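Local atomic coordinates of ABC transporter, substrate binding protein (Mannopine) (Agrobacterium fabrum, PDB entry 5L9S), a protein that serves as a periplasmic solute-binding protein of an ABC transporter, probably capturing the opine mannopine for uptake into the bacterial cell. Residues Q283-S286 and E287-A290. Numbering follows the deposited sequence.
Sequences QMSS and EARA
Ser285 N-caps the short surface helix 286-289, its side chain reaching forward to the backbone of Ala288 while Glu287 packs against the cap. In Glu287 the CG methylene lies 3.7 Å from Ser285 OG, so the aliphatic part of the side chain flanks the capping hydroxyl; its negative charge near the helix N-terminal end would probably be favourable there. Ala288 N is the amide that the cap satisfies. It donates to Ser285 OG over 3.3 Å at 150°, because chi1 of 74° sets the hydroxyl between the backbone N and the carbonyl carbon, facing the first turn. A weak bond also runs from Ala288 N to Ser285 O. Serine suits this place, being short and able to accept from a first-turn amide, which has no preceding helical turn to supply its acceptor. Ala288 CB, small enough to sit 3.3 Å from Ser285 OG, is 4.3 Å from Met284 CB, a modest apolar touch; beyond it, buried Met284 packs on Ala265 and Cys268 of helix 261-271, tying this exposed turn to the fold. Arg289 N closes the first helical turn with a nearly straight bond of 2.9 Å to Ser285 O. Its side chain bends at chi3 (-95°) and folds back over the N-terminal end of the helix, where NE donates a hydrogen bond to Ser282 O and one guanidinium face looks onto Ser286 CA. Arginine's length lets it reach back across the linker to helix 278-283. Ala290 N donates to Ser286 O at 2.9 Å, while its compact, apolar CB rests 3.4 Å from Ser286 O.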
ATOM      1  N   GLN A 283       3.525  14.354 -12.940  1.00 60.30           N
ATOM      2  CA  GLN A 283       4.841  14.999 -12.930  1.00 61.56           C
ATOM      3  C   GLN A 283       6.002  14.005 -12.998  1.00 65.79           C
ATOM      4  O   GLN A 283       7.148  14.435 -13.182  1.00 67.42           O
ATOM      5  CB  GLN A 283       4.987  15.788 -11.631  1.00 63.55           C
ATOM      6  CG  GLN A 283       5.427  17.210 -11.794  1.00 83.94           C
ATOM      7  CD  GLN A 283       5.436  17.880 -10.449  1.00108.58           C
ATOM      8  OE1 GLN A 283       4.636  18.776 -10.169  1.00108.47           O
ATOM      9  NE2 GLN A 283       6.335  17.443  -9.586  1.00 98.56           N
ATOM     10  N   MET A 284       5.737  12.701 -12.781  1.00 59.92           N
ATOM     11  CA  MET A 284       6.789  11.683 -12.802  1.00 59.21           C
ATOM     12  C   MET A 284       7.319  11.444 -14.201  1.00 64.03           C
ATOM     13  O   MET A 284       6.605  11.706 -15.173  1.00 63.18           O
ATOM     14  CB  MET A 284       6.330  10.372 -12.132  1.00 59.90           C
ATOM     15  CG  MET A 284       6.270  10.481 -10.612  1.00 63.61           C
ATOM     16  SD  MET A 284       5.683   9.066  -9.644  1.00 66.07           S
ATOM     17  CE  MET A 284       4.157   8.710 -10.418  1.00 63.36           C
ATOM     18  N   SER A 285       8.586  10.966 -14.315  1.00 62.28           N
ATOM     19  CA  SER A 285       9.237  10.665 -15.597  1.00 63.55           C
ATOM     20  C   SER A 285       8.381   9.714 -16.416  1.00 66.64           C
ATOM     21  O   SER A 285       7.655   8.902 -15.840  1.00 65.43           O
ATOM     22  CB  SER A 285      10.613  10.054 -15.372  1.00 68.57           C
ATOM     23  OG  SER A 285      10.540   8.712 -14.921  1.00 76.02           O
ATOM     24  N   SER A 286       8.452   9.813 -17.745  1.00 65.02           N
ATOM     25  CA  SER A 286       7.663   8.965 -18.648  1.00 65.47           C
ATOM     26  C   SER A 286       7.834   7.468 -18.348  1.00 69.71           C
ATOM     27  O   SER A 286       6.844   6.738 -18.284  1.00 67.78           O
ATOM     28  CB  SER A 286       7.994   9.271 -20.106  1.00 70.27           C
ATOM     29  OG  SER A 286       7.665  10.612 -20.425  1.00 81.05           O
ATOM     30  N   GLU A 287       9.087   7.041 -18.120  1.00 68.54           N
ATOM     31  CA  GLU A 287       9.484   5.662 -17.817  1.00 68.40           C
ATOM     32  C   GLU A 287       8.845   5.157 -16.530  1.00 67.78           C
ATOM     33  O   GLU A 287       8.424   4.000 -16.473  1.00 67.62           O
ATOM     34  CB  GLU A 287      11.035   5.463 -17.798  1.00 71.69           C
ATOM     35  CG  GLU A 287      11.903   6.723 -17.792  1.00 88.32           C
ATOM     36  CD  GLU A 287      12.094   7.434 -19.122  1.00123.14           C
ATOM     37  OE1 GLU A 287      12.254   8.678 -19.106  1.00126.14           O
ATOM     38  OE2 GLU A 287      12.092   6.756 -20.178  1.00120.43           O
ATOM     39  N   ALA A 288       8.757   6.037 -15.503  1.00 59.50           N
ATOM     40  CA  ALA A 288       8.143   5.710 -14.216  1.00 55.32           C
ATOM     41  C   ALA A 288       6.638   5.607 -14.416  1.00 55.95           C
ATOM     42  O   ALA A 288       6.070   4.556 -14.141  1.00 54.52           O
ATOM     43  CB  ALA A 288       8.489   6.764 -13.169  1.00 55.65           C
ATOM     44  N   ARG A 289       6.018   6.647 -14.999  1.00 52.65           N
ATOM     45  CA  ARG A 289       4.584   6.711 -15.308  1.00 52.45           C
ATOM     46  C   ARG A 289       4.057   5.507 -16.081  1.00 60.10           C
ATOM     47  O   ARG A 289       2.950   5.052 -15.805  1.00 61.11           O
ATOM     48  CB  ARG A 289       4.271   7.983 -16.086  1.00 50.88           C
ATOM     49  CG  ARG A 289       3.906   9.153 -15.221  1.00 50.07           C
ATOM     50  CD  ARG A 289       3.087  10.114 -16.019  1.00 53.53           C
ATOM     51  NE  ARG A 289       3.911  11.176 -16.606  1.00 81.95           N
ATOM     52  CZ  ARG A 289       4.443  11.147 -17.826  1.00104.76           C
ATOM     53  NH1 ARG A 289       4.263  10.093 -18.616  1.00 93.54           N
ATOM     54  NH2 ARG A 289       5.170  12.167 -18.262  1.00 99.13           N
ATOM     55  N   ALA A 290       4.863   4.994 -17.035  1.00 58.15           N
ATOM     56  CA  ALA A 290       4.569   3.832 -17.873  1.00 58.14           C
ATOM     57  C   ALA A 290       4.222   2.564 -17.077  1.00 62.12           C
ATOM     58  O   ALA A 290       3.452   1.742 -17.560  1.00 64.50           O
ATOM     59  CB  ALA A 290       5.757   3.546 -18.765  1.00 60.14           C
TER